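Local coordinates for protein type III restriction-modification enzyme EcoP15I Res subunit (Escherichia coli, PDB 4ZCF) that cleaves DNA 25-27 base pairs downstream of one of two inversely oriented CAGCAG sites, as the restriction subunit of an ATP-dependent type III enzyme that works together with Mod subunits, at residues 112-116 and 229-233; 120-124 and 184-188; 188-192 and 236-241. All blocks are in the same frame, centred on the assembly; numbering follows the deposited sequence.

Interaction 1: 112-116 and 229-233. With nucleotides of chain D; nucleotides of chain E.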
loop_
_atom_site.group_PDB
_atom_site.type_symbol
_atom_site.label_atom_id
_atom_site.label_comp_id
_atom_site.label_asym_id
_atom_site.label_seq_id
_atom_site.Cartn_x
_atom_site.Cartn_y
_atom_site.Cartn_z
ATOM N N ILE C 112 9.116 0.905 -21.796
ATOM C CA ILE C 112 10.056 1.999 -22.061
ATOM C C ILE C 112 11.296 1.672 -21.246
ATOM O O ILE C 112 11.243 1.742 -20.005
ATOM C CB ILE C 112 9.537 3.428 -21.690
ATOM C CG1 ILE C 112 8.319 3.834 -22.524
ATOM C CG2 ILE C 112 10.664 4.476 -21.823
ATOM C CD1 ILE C 112 7.589 5.048 -21.956
ATOM N N ILE C 113 12.404 1.318 -21.928
ATOM C CA ILE C 113 13.639 0.995 -21.234
ATOM C C ILE C 113 14.608 2.195 -21.217
ATOM O O ILE C 113 14.951 2.752 -22.267
ATOM C CB ILE C 113 14.227 -0.384 -21.619
ATOM C CG1 ILE C 113 13.112 -1.458 -21.552
ATOM C CG2 ILE C 113 15.420 -0.749 -20.694
ATOM C CD1 ILE C 113 13.454 -2.883 -21.915
ATOM N N VAL C 114 14.952 2.648 -19.995
ATOM C CA VAL C 114 15.794 3.824 -19.771
ATOM C C VAL C 114 17.114 3.417 -19.099
ATOM O O VAL C 114 17.139 2.377 -18.455
ATOM C CB VAL C 114 15.049 5.025 -19.081
ATOM C CG1 VAL C 114 13.901 5.545 -19.950
ATOM C CG2 VAL C 114 14.569 4.681 -17.671
ATOM N N PRO C 115 18.249 4.111 -19.307
ATOM C CA PRO C 115 19.502 3.609 -18.722
ATOM C C PRO C 115 19.894 4.184 -17.355
ATOM O O PRO C 115 20.838 3.677 -16.722
ATOM C CB PRO C 115 20.534 4.030 -19.768
ATOM C CG PRO C 115 19.975 5.318 -20.348
ATOM C CD PRO C 115 18.486 5.325 -20.125
ATOM N N THR C 116 19.186 5.256 -16.923
ATOM C CA THR C 116 19.507 6.119 -15.789
ATOM C C THR C 116 18.284 6.553 -14.958
ATOM O O THR C 116 17.177 6.617 -15.491
ATOM C CB THR C 116 20.376 7.263 -16.383
ATOM O OG1 THR C 116 21.763 7.073 -16.083
ATOM C CG2 THR C 116 19.895 8.642 -16.071
ATOM N N HIS C 229 23.173 3.709 -26.931
ATOM C CA HIS C 229 24.612 3.624 -26.727
ATOM C C HIS C 229 24.964 3.192 -25.295
ATOM O O HIS C 229 26.120 2.871 -25.023
ATOM C CB HIS C 229 25.273 4.972 -27.070
ATOM C CG HIS C 229 24.812 6.136 -26.241
ATOM N ND1 HIS C 229 25.615 6.681 -25.251
ATOM C CD2 HIS C 229 23.676 6.871 -26.332
ATOM C CE1 HIS C 229 24.940 7.712 -24.763
ATOM N NE2 HIS C 229 23.768 7.869 -25.385
ATOM N N ARG C 230 23.974 3.198 -24.389
ATOM C CA ARG C 230 24.126 2.826 -22.989
ATOM C C ARG C 230 23.649 1.392 -22.739
ATOM O O ARG C 230 23.645 0.909 -21.600
ATOM C CB ARG C 230 23.422 3.843 -22.095
ATOM C CG ARG C 230 24.244 5.108 -21.875
ATOM C CD ARG C 230 23.452 6.093 -21.031
ATOM N NE ARG C 230 24.286 7.000 -20.239
ATOM C CZ ARG C 230 24.936 6.662 -19.130
ATOM N NH1 ARG C 230 24.900 5.412 -18.683
ATOM N NH2 ARG C 230 25.661 7.562 -18.480
ATOM N N PHE C 231 23.313 0.700 -23.831
ATOM C CA PHE C 231 22.868 -0.693 -23.853
ATOM C C PHE C 231 23.711 -1.415 -24.921
ATOM O O PHE C 231 23.186 -1.714 -25.998
ATOM C CB PHE C 231 21.362 -0.775 -24.184
ATOM C CG PHE C 231 20.443 -0.019 -23.250
ATOM C CD1 PHE C 231 20.222 1.347 -23.416
ATOM C CD2 PHE C 231 19.752 -0.680 -22.245
ATOM C CE1 PHE C 231 19.359 2.036 -22.567
ATOM C CE2 PHE C 231 18.880 0.010 -21.407
ATOM C CZ PHE C 231 18.688 1.361 -21.576
ATOM N N PRO C 232 25.036 -1.647 -24.683
ATOM C CA PRO C 232 25.856 -2.317 -25.719
ATOM C C PRO C 232 25.434 -3.767 -25.959
ATOM O O PRO C 232 25.530 -4.591 -25.054
ATOM C CB PRO C 232 27.299 -2.174 -25.208
ATOM C CG PRO C 232 27.224 -1.307 -23.957
ATOM C CD PRO C 232 25.827 -1.368 -23.461
ATOM N N THR C 233 24.933 -4.050 -27.183
ATOM C CA THR C 233 24.376 -5.324 -27.667
ATOM C C THR C 233 25.007 -6.648 -27.199
ATOM O O THR C 233 24.279 -7.633 -27.032
ATOM C CB THR C 233 24.203 -5.305 -29.182
ATOM P P DT D 20 26.304 -3.528 -19.344
ATOM O OP1 DT D 20 25.185 -3.742 -20.283
ATOM O OP2 DT D 20 27.525 -4.353 -19.487
ATOM O "O5'" DT D 20 26.736 -1.990 -19.390
ATOM C "C5'" DT D 20 25.736 -0.987 -19.408
ATOM C "C4'" DT D 20 26.371 0.385 -19.306
ATOM O "O4'" DT D 20 27.148 0.455 -18.084
ATOM C "C3'" DT D 20 27.305 0.742 -20.457
ATOM O "O3'" DT D 20 26.935 1.993 -20.997
ATOM C "C2'" DT D 20 28.700 0.789 -19.850
ATOM C "C1'" DT D 20 28.432 0.984 -18.360
ATOM N N1 DT D 20 29.476 0.387 -17.438
ATOM C C2 DT D 20 30.232 1.229 -16.634
ATOM O O2 DT D 20 30.106 2.447 -16.600
ATOM N N3 DT D 20 31.158 0.578 -15.844
ATOM C C4 DT D 20 31.422 -0.787 -15.798
ATOM O O4 DT D 20 32.314 -1.185 -15.043
ATOM C C5 DT D 20 30.594 -1.606 -16.672
ATOM C C7 DT D 20 30.730 -3.100 -16.729
ATOM C C6 DT D 20 29.688 -0.984 -17.436
ATOM P P DA E 5 22.006 6.513 -11.526
ATOM O OP1 DA E 5 21.460 7.012 -12.814
ATOM O OP2 DA E 5 21.751 7.315 -10.301
ATOM O "O5'" DA E 5 21.487 5.013 -11.364
ATOM C "C5'" DA E 5 21.961 4.272 -10.275
ATOM C "C4'" DA E 5 21.533 2.816 -10.304
ATOM O "O4'" DA E 5 22.731 2.031 -10.080
ATOM C "C3'" DA E 5 20.539 2.467 -9.193
ATOM O "O3'" DA E 5 19.424 1.701 -9.707
ATOM C "C2'" DA E 5 21.370 1.723 -8.149
ATOM C "C1'" DA E 5 22.675 1.347 -8.847
ATOM N N9 DA E 5 23.902 1.559 -8.057
ATOM C C8 DA E 5 24.402 2.744 -7.551
ATOM N N7 DA E 5 25.495 2.594 -6.837
ATOM C C5 DA E 5 25.741 1.216 -6.884
ATOM C C6 DA E 5 26.737 0.376 -6.315
ATOM N N6 DA E 5 27.781 0.838 -5.612
ATOM N N1 DA E 5 26.704 -0.954 -6.603
ATOM C C2 DA E 5 25.684 -1.455 -7.304
ATOM N N3 DA E 5 24.702 -0.759 -7.876
ATOM C C4 DA E 5 24.783 0.568 -7.638
#
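The ring of Phe-231 runs into 113-115 with its outer end: CZ has Val-114 C at the ring edge, near the ring plane, 3.6 Å away. Two other neighbours come in obliquely, Ile-113 CG2 to CE2 and Pro-115 N to CZ, while Pro-115 CB meets CE1 at 3.6 Å. Another flat group, the His-229 imidazole, carries Arg-230 CG on one face, 3.8 Å above the plane and displaced toward the rim. This is the first RecA-like domain of a superfamily 2 helicase motor. Segment 112-116 leaves the C-terminal end of strand 109-113 and runs into the Pro-Thr sequence characteristic of motif Ia; 229-233 begins on the His of the Asp-Glu-Pro-His of motif II, whose Asp-226 contacts the AMP.

Phe-231 reaches across because CG stands anti to its own carbonyl carbon (chi1 -58°). The Phe-231 and Pro-115 side chains cross at about a right angle, and so do those of Arg-230 and Pro-115, with Arg-230 CD against Pro-115 CG at 3.6 Å. Thr-237, Trp-238 and Ile-241 of helix 236-242 also touch the Phe-231 side chain. The join between the two segments is therefore apolar, while its outer side faces DNA. Arg-230 extends from CG to NE and holds its guanidinium with one face toward Thr-116 OG1, a long approach and not a bond. On the chain D strand, Pro-232 CD rests 4.0 Å from C3' of DT20. On the other strand, Thr-116 OG1 gives a weak hydrogen bond of 3.3 Å to OP1 of DA5 of chain E.

Interaction 2: 120-124 and 184-188. With AMP (adenosine monophosphate), chain H; nucleotides of chain E.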
loop_
_atom_site.group_PDB
_atom_site.type_symbol
_atom_site.label_atom_id
_atom_site.label_comp_id
_atom_site.label_asym_id
_atom_site.label_seq_id
_atom_site.Cartn_x
_atom_site.Cartn_y
_atom_site.Cartn_z
ATOM N N LYS C 120 14.785 8.244 -16.029
ATOM C CA LYS C 120 13.570 7.596 -15.504
ATOM C C LYS C 120 12.661 8.625 -14.849
ATOM O O LYS C 120 11.482 8.638 -15.142
ATOM C CB LYS C 120 13.909 6.466 -14.504
ATOM C CG LYS C 120 12.735 5.513 -14.244
ATOM C CD LYS C 120 13.160 4.275 -13.472
ATOM C CE LYS C 120 12.923 4.390 -11.987
ATOM N NZ LYS C 120 13.291 3.133 -11.284
ATOM N N ALA C 121 13.217 9.519 -14.016
ATOM C CA ALA C 121 12.468 10.587 -13.344
ATOM C C ALA C 121 11.888 11.615 -14.332
ATOM O O ALA C 121 10.729 12.003 -14.184
ATOM C CB ALA C 121 13.334 11.263 -12.292
ATOM N N GLY C 122 12.676 11.998 -15.339
ATOM C CA GLY C 122 12.277 12.937 -16.383
ATOM C C GLY C 122 11.251 12.372 -17.348
ATOM O O GLY C 122 10.333 13.085 -17.750
ATOM N N THR C 123 11.394 11.086 -17.726
ATOM C CA THR C 123 10.457 10.382 -18.628
ATOM C C THR C 123 9.087 10.235 -17.944
ATOM O O THR C 123 8.068 10.537 -18.554
ATOM C CB THR C 123 11.060 9.027 -19.111
ATOM O OG1 THR C 123 12.286 9.284 -19.803
ATOM C CG2 THR C 123 10.127 8.247 -20.017
ATOM N N VAL C 124 9.082 9.800 -16.670
ATOM C CA VAL C 124 7.870 9.616 -15.874
ATOM C C VAL C 124 7.140 10.949 -15.633
ATOM O O VAL C 124 5.937 11.028 -15.880
ATOM C CB VAL C 124 8.169 8.790 -14.591
ATOM C CG1 VAL C 124 7.003 8.791 -13.615
ATOM C CG2 VAL C 124 8.563 7.357 -14.963
ATOM N N LEU C 184 5.111 0.459 -19.181
ATOM C CA LEU C 184 6.098 0.104 -18.169
ATOM C C LEU C 184 7.402 0.874 -18.339
ATOM O O LEU C 184 8.144 0.635 -19.290
ATOM C CB LEU C 184 6.371 -1.407 -18.135
ATOM C CG LEU C 184 7.165 -1.894 -16.916
ATOM C CD1 LEU C 184 6.286 -2.004 -15.692
ATOM C CD2 LEU C 184 7.811 -3.230 -17.183
ATOM N N VAL C 185 7.691 1.777 -17.408
ATOM C CA VAL C 185 8.952 2.519 -17.405
ATOM C C VAL C 185 9.912 1.796 -16.421
ATOM O O VAL C 185 9.571 1.600 -15.250
ATOM C CB VAL C 185 8.770 4.022 -17.079
ATOM C CG1 VAL C 185 10.049 4.807 -17.367
ATOM C CG2 VAL C 185 7.588 4.610 -17.849
ATOM N N ILE C 186 11.081 1.357 -16.932
ATOM C CA ILE C 186 12.121 0.599 -16.206
ATOM C C ILE C 186 13.534 1.065 -16.616
ATOM O O ILE C 186 13.780 1.339 -17.792
ATOM C CB ILE C 186 11.927 -0.947 -16.423
ATOM C CG1 ILE C 186 12.836 -1.782 -15.494
ATOM C CG2 ILE C 186 12.092 -1.346 -17.910
ATOM C CD1 ILE C 186 12.405 -3.237 -15.290
ATOM N N ASN C 187 14.444 1.152 -15.637
ATOM C CA ASN C 187 15.844 1.535 -15.843
ATOM C C ASN C 187 16.726 0.284 -15.967
ATOM O O ASN C 187 16.212 -0.821 -15.833
ATOM C CB ASN C 187 16.339 2.513 -14.768
ATOM C CG ASN C 187 16.321 1.971 -13.364
ATOM O OD1 ASN C 187 15.278 1.532 -12.852
ATOM N ND2 ASN C 187 17.477 1.999 -12.711
ATOM N N SER C 188 18.013 0.452 -16.308
ATOM C CA SER C 188 18.975 -0.643 -16.507
ATOM C C SER C 188 19.264 -1.454 -15.245
ATOM O O SER C 188 19.385 -2.687 -15.330
ATOM C CB SER C 188 20.278 -0.107 -17.082
ATOM O OG SER C 188 20.031 0.459 -18.354
HETATM P P AMP H . 15.131 11.874 -22.284
HETATM O O1P AMP H . 16.481 11.348 -21.968
HETATM O O2P AMP H . 15.128 11.942 -23.766
HETATM O O3P AMP H . 14.211 10.748 -21.981
HETATM O "O5'" AMP H . 14.752 13.218 -21.513
HETATM C "C5'" AMP H . 14.384 14.379 -22.236
HETATM C "C4'" AMP H . 13.352 15.182 -21.510
HETATM O "O4'" AMP H . 12.980 16.354 -22.285
HETATM C "C3'" AMP H . 12.099 14.394 -21.342
HETATM O "O3'" AMP H . 12.138 13.725 -20.081
HETATM C "C2'" AMP H . 10.992 15.362 -21.454
HETATM O "O2'" AMP H . 10.617 15.858 -20.161
HETATM C "C1'" AMP H . 11.531 16.503 -22.255
HETATM N N9 AMP H . 10.983 16.614 -23.547
HETATM C C8 AMP H . 11.195 15.726 -24.499
HETATM N N7 AMP H . 10.572 16.126 -25.642
HETATM C C5 AMP H . 9.962 17.427 -25.334
HETATM C C6 AMP H . 9.188 18.418 -26.000
HETATM N N6 AMP H . 8.814 18.257 -27.359
HETATM N N1 AMP H . 8.805 19.523 -25.309
HETATM C C2 AMP H . 9.123 19.701 -24.035
HETATM N N3 AMP H . 9.842 18.819 -23.348
HETATM C C4 AMP H . 10.291 17.678 -23.923
ATOM P P DT E 6 18.135 1.216 -8.894
ATOM O OP1 DT E 6 17.007 1.041 -9.831
ATOM O OP2 DT E 6 17.928 2.049 -7.696
ATOM O "O5'" DT E 6 18.588 -0.199 -8.353
ATOM C "C5'" DT E 6 19.126 -1.269 -9.102
ATOM C "C4'" DT E 6 19.476 -2.432 -8.176
ATOM O "O4'" DT E 6 20.769 -2.244 -7.557
ATOM C "C3'" DT E 6 18.491 -2.661 -7.039
ATOM O "O3'" DT E 6 18.057 -3.996 -7.097
ATOM C "C2'" DT E 6 19.239 -2.280 -5.759
ATOM C "C1'" DT E 6 20.693 -2.482 -6.167
ATOM N N1 DT E 6 21.718 -1.630 -5.475
ATOM C C2 DT E 6 22.877 -2.232 -5.045
ATOM O O2 DT E 6 23.074 -3.428 -5.144
ATOM N N3 DT E 6 23.797 -1.380 -4.478
ATOM C C4 DT E 6 23.680 -0.004 -4.280
ATOM O O4 DT E 6 24.584 0.641 -3.727
ATOM C C5 DT E 6 22.466 0.577 -4.788
ATOM C C7 DT E 6 22.250 2.060 -4.659
ATOM C C6 DT E 6 21.561 -0.253 -5.357
#
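Lys-120 NZ donates to Asn-187 OD1 at 3.0 Å, arriving from above the amide, 54° out of the carbonyl plane. The other end of that amide faces DNA: ND2 gives OP1 of DT6 of chain E a 3.1 Å bond that is nearly straight, at 162°. Asn-187 can serve both partners because CG sits between its backbone N and carbonyl carbon (chi1 62°), the crowded position. Lys-120 bends at chi3 to bring the ammonium over the amide, and the same nitrogen also bonds Val-149 O, so this buried charge is held by two oxygens.

Below the polar pair the contact turns aliphatic. Val-124 CG2 meets Val-185 CG1 at 3.8 Å, and Lys-120 CG reaches the same methyl at 4.2 Å. Here helix 117-128 lies over the parallel sheet of the P-loop NTPase fold, roughly antiparallel to strand 180-186, the two short axes 9.2 Å apart at closest. Val-148 of the next strand, 143-148, extends this floor under Lys-120 and Val-124.

The helix side turned to the nucleotide belongs to Gly-122 and Thr-123. AMP O3' gives a weak hydrogen bond to Gly-122 O, and a CB on this glycine would be crowded by that hydroxyl. Thr-123 turns OG1 back to bond Ile-119 O one turn earlier, which sets the hydroxyl 3.3 Å from O3P of AMP.

Interaction 3: 188-192 and 236-241. With nucleotides of chain D; nucleotides of chain E.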
loop_
_atom_site.group_PDB
_atom_site.type_symbol
_atom_site.label_atom_id
_atom_site.label_comp_id
_atom_site.label_asym_id
_atom_site.label_seq_id
_atom_site.Cartn_x
_atom_site.Cartn_y
_atom_site.Cartn_z
ATOM N N SER C 188 18.013 0.452 -16.308
ATOM C CA SER C 188 18.975 -0.643 -16.507
ATOM C C SER C 188 19.264 -1.454 -15.245
ATOM O O SER C 188 19.385 -2.687 -15.330
ATOM C CB SER C 188 20.278 -0.107 -17.082
ATOM O OG SER C 188 20.031 0.459 -18.354
ATOM N N GLY C 189 19.389 -0.754 -14.106
ATOM C CA GLY C 189 19.631 -1.348 -12.794
ATOM C C GLY C 189 18.556 -2.341 -12.392
ATOM O O GLY C 189 18.857 -3.356 -11.750
ATOM N N MET C 190 17.301 -2.072 -12.797
ATOM C CA MET C 190 16.156 -2.931 -12.505
ATOM C C MET C 190 16.018 -4.084 -13.477
ATOM O O MET C 190 15.601 -5.171 -13.065
ATOM C CB MET C 190 14.849 -2.133 -12.343
ATOM C CG MET C 190 14.774 -1.320 -11.027
ATOM S SD MET C 190 15.187 -2.238 -9.504
ATOM C CE MET C 190 13.871 -3.456 -9.454
ATOM N N ILE C 191 16.409 -3.874 -14.754
ATOM C CA ILE C 191 16.432 -4.924 -15.772
ATOM C C ILE C 191 17.450 -6.012 -15.300
ATOM O O ILE C 191 17.163 -7.214 -15.376
ATOM C CB ILE C 191 16.802 -4.282 -17.154
ATOM C CG1 ILE C 191 15.635 -3.462 -17.754
ATOM C CG2 ILE C 191 17.367 -5.292 -18.179
ATOM C CD1 ILE C 191 14.502 -4.251 -18.473
ATOM N N ASN C 192 18.605 -5.553 -14.749
ATOM C CA ASN C 192 19.713 -6.375 -14.250
ATOM C C ASN C 192 19.571 -6.928 -12.836
ATOM O O ASN C 192 20.447 -7.669 -12.397
ATOM C CB ASN C 192 21.038 -5.643 -14.424
ATOM C CG ASN C 192 21.406 -5.439 -15.868
ATOM O OD1 ASN C 192 20.934 -6.158 -16.762
ATOM N ND2 ASN C 192 22.229 -4.433 -16.130
ATOM N N LYS C 236 25.488 -7.511 -20.753
ATOM C CA LYS C 236 24.449 -7.997 -19.844
ATOM C C LYS C 236 23.081 -7.350 -19.996
ATOM O O LYS C 236 22.116 -8.083 -20.241
ATOM C CB LYS C 236 24.926 -7.957 -18.377
ATOM C CG LYS C 236 23.949 -8.579 -17.375
ATOM C CD LYS C 236 24.231 -10.055 -17.075
ATOM C CE LYS C 236 23.061 -10.751 -16.413
ATOM N NZ LYS C 236 22.740 -10.190 -15.067
ATOM N N THR C 237 22.979 -6.008 -19.830
ATOM C CA THR C 237 21.702 -5.287 -19.926
ATOM C C THR C 237 20.916 -5.686 -21.179
ATOM O O THR C 237 19.741 -6.068 -21.068
ATOM C CB THR C 237 21.873 -3.755 -19.804
ATOM O OG1 THR C 237 22.763 -3.431 -18.731
ATOM C CG2 THR C 237 20.543 -3.037 -19.594
ATOM N N TRP C 238 21.584 -5.627 -22.363
ATOM C CA TRP C 238 20.959 -5.994 -23.634
ATOM C C TRP C 238 20.512 -7.453 -23.671
ATOM O O TRP C 238 19.422 -7.726 -24.178
ATOM C CB TRP C 238 21.839 -5.648 -24.847
ATOM C CG TRP C 238 21.104 -5.872 -26.135
ATOM C CD1 TRP C 238 21.112 -7.007 -26.888
ATOM C CD2 TRP C 238 20.099 -5.024 -26.702
ATOM N NE1 TRP C 238 20.206 -6.903 -27.914
ATOM C CE2 TRP C 238 19.578 -5.688 -27.833
ATOM C CE3 TRP C 238 19.613 -3.743 -26.388
ATOM C CZ2 TRP C 238 18.603 -5.117 -28.655
ATOM C CZ3 TRP C 238 18.647 -3.174 -27.208
ATOM C CH2 TRP C 238 18.152 -3.860 -28.325
ATOM N N GLU C 239 21.335 -8.381 -23.135
ATOM C CA GLU C 239 20.999 -9.811 -23.130
ATOM C C GLU C 239 19.751 -10.107 -22.311
ATOM O O GLU C 239 18.979 -10.984 -22.696
ATOM C CB GLU C 239 22.190 -10.708 -22.741
ATOM C CG GLU C 239 23.366 -10.686 -23.716
ATOM C CD GLU C 239 23.140 -11.188 -25.133
ATOM O OE1 GLU C 239 22.960 -12.414 -25.311
ATOM O OE2 GLU C 239 23.209 -10.362 -26.073
ATOM N N ASN C 240 19.514 -9.318 -21.233
ATOM C CA ASN C 240 18.329 -9.420 -20.378
ATOM C C ASN C 240 17.069 -8.939 -21.079
ATOM O O ASN C 240 16.002 -9.508 -20.831
ATOM C CB ASN C 240 18.514 -8.664 -19.068
ATOM C CG ASN C 240 19.427 -9.317 -18.072
ATOM O OD1 ASN C 240 19.585 -10.540 -18.027
ATOM N ND2 ASN C 240 20.004 -8.504 -17.209
ATOM N N ILE C 241 17.180 -7.863 -21.909
ATOM C CA ILE C 241 16.095 -7.279 -22.729
ATOM C C ILE C 241 15.690 -8.318 -23.783
ATOM O O ILE C 241 14.489 -8.506 -24.016
ATOM C CB ILE C 241 16.494 -5.901 -23.355
ATOM C CG1 ILE C 241 16.743 -4.832 -22.258
ATOM C CG2 ILE C 241 15.455 -5.405 -24.405
ATOM C CD1 ILE C 241 17.576 -3.620 -22.680
ATOM P P DA D 19 27.194 -7.715 -14.528
ATOM O OP1 DA D 19 26.018 -8.642 -14.496
ATOM O OP2 DA D 19 28.519 -8.227 -14.965
ATOM O "O5'" DA D 19 26.898 -6.429 -15.447
ATOM C "C5'" DA D 19 25.628 -5.826 -15.475
ATOM C "C4'" DA D 19 25.751 -4.325 -15.527
ATOM O "O4'" DA D 19 26.351 -3.821 -14.320
ATOM C "C3'" DA D 19 26.559 -3.699 -16.649
ATOM O "O3'" DA D 19 25.754 -3.731 -17.847
ATOM C "C2'" DA D 19 26.684 -2.286 -16.080
ATOM C "C1'" DA D 19 26.696 -2.478 -14.563
ATOM N N9 DA D 19 27.969 -2.201 -13.895
ATOM C C8 DA D 19 28.909 -3.116 -13.480
ATOM N N7 DA D 19 29.933 -2.584 -12.853
ATOM C C5 DA D 19 29.676 -1.224 -12.892
ATOM C C6 DA D 19 30.381 -0.100 -12.403
ATOM N N6 DA D 19 31.534 -0.226 -11.756
ATOM N N1 DA D 19 29.864 1.145 -12.584
ATOM C C2 DA D 19 28.681 1.267 -13.214
ATOM N N3 DA D 19 27.921 0.277 -13.733
ATOM C C4 DA D 19 28.470 -0.957 -13.532
ATOM P P DT D 20 26.304 -3.528 -19.344
ATOM O OP1 DT D 20 25.185 -3.742 -20.283
ATOM O OP2 DT D 20 27.525 -4.353 -19.487
ATOM O "O5'" DT D 20 26.736 -1.990 -19.390
ATOM C "C5'" DT D 20 25.736 -0.987 -19.408
ATOM C "C4'" DT D 20 26.371 0.385 -19.306
ATOM O "O4'" DT D 20 27.148 0.455 -18.084
ATOM C "C3'" DT D 20 27.305 0.742 -20.457
ATOM O "O3'" DT D 20 26.935 1.993 -20.997
ATOM C "C2'" DT D 20 28.700 0.789 -19.850
ATOM C "C1'" DT D 20 28.432 0.984 -18.360
ATOM N N1 DT D 20 29.476 0.387 -17.438
ATOM C C2 DT D 20 30.232 1.229 -16.634
ATOM O O2 DT D 20 30.106 2.447 -16.600
ATOM N N3 DT D 20 31.158 0.578 -15.844
ATOM C C4 DT D 20 31.422 -0.787 -15.798
ATOM O O4 DT D 20 32.314 -1.185 -15.043
ATOM C C5 DT D 20 30.594 -1.606 -16.672
ATOM C C7 DT D 20 30.730 -3.100 -16.729
ATOM C C6 DT D 20 29.688 -0.984 -17.436
ATOM P P DT E 6 18.135 1.216 -8.894
ATOM O OP1 DT E 6 17.007 1.041 -9.831
ATOM O OP2 DT E 6 17.928 2.049 -7.696
ATOM O "O5'" DT E 6 18.588 -0.199 -8.353
ATOM C "C5'" DT E 6 19.126 -1.269 -9.102
ATOM C "C4'" DT E 6 19.476 -2.432 -8.176
ATOM O "O4'" DT E 6 20.769 -2.244 -7.557
ATOM C "C3'" DT E 6 18.491 -2.661 -7.039
ATOM O "O3'" DT E 6 18.057 -3.996 -7.097
ATOM C "C2'" DT E 6 19.239 -2.280 -5.759
ATOM C "C1'" DT E 6 20.693 -2.482 -6.167
ATOM N N1 DT E 6 21.718 -1.630 -5.475
ATOM C C2 DT E 6 22.877 -2.232 -5.045
ATOM O O2 DT E 6 23.074 -3.428 -5.144
ATOM N N3 DT E 6 23.797 -1.380 -4.478
ATOM C C4 DT E 6 23.680 -0.004 -4.280
ATOM O O4 DT E 6 24.584 0.641 -3.727
ATOM C C5 DT E 6 22.466 0.577 -4.788
ATOM C C7 DT E 6 22.250 2.060 -4.659
ATOM C C6 DT E 6 21.561 -0.253 -5.357
#
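The single turn of helix 188-191 comes up to the first turns of helix 236-242, with the CA atoms of Asn-192 and Thr-237 6.1 Å apart and those of Ile-191 and Asn-240 6.7 Å. Asn-192 does most of the polar work. With CG anti to its carbonyl carbon (chi1 -66°), it sets its amide across the ends of Thr-237 and Asn-240. Its ND2 gives Thr-237 OG1 a straight bond of 2.8 Å and 165°, with the hydroxyl close to the amide plane. On the other arm, OD1 takes a weak, bent bond from Asn-240 ND2, the two amide planes turned 61° apart; Asn-240 OD1 is hydrogen-bonded to Lys-243 NZ. Beneath, Ile-191 CG2 packs on Asn-240 CB at 3.7 Å and, more loosely, on Ile-241 CG1.

Thr-237 OG1 passes the chain on to DNA, donating to OP1 of DT20 of chain D at 2.9 Å, while Thr-237 N bonds the same oxygen at 3.2 Å. Lys-236 lies along the preceding phosphate, that of DA19 of chain D. A leucine in place of Asn-192 would probably leave Thr-237 OG1 without its donor and Asn-240 ND2 without this acceptor, setting the hydroxyl freer to turn from the phosphate. Since OG1 accepts from Asn-192, its proton is directed at the backbone phosphate, and the start of the helix probably adds to the attraction, a grip that makes no use of base identity.

Interaction 2 is the buried one, a helix on the sheet between the AMP pocket and one DNA strand; interactions 1 and 3 are partly buried and sit where loops and short helices at the C-terminal ends of the strands meet DNA. Interactions 1 and 2 share the sheet through neighbouring strands 109-113 and 180-186, paired by backbone bonds between Ile-112 and Leu-184 and between Val-114 and Ile-186. Ser-188 belongs to both 2 and 3 and touches Pro-115 and Phe-231 of interaction 1. The chemistry differs: interaction 1 joins its segments by apolar packing, interaction 2 adds a lysine-amide bond, and interaction 3 relies on side-chain amides and a hydroxyl.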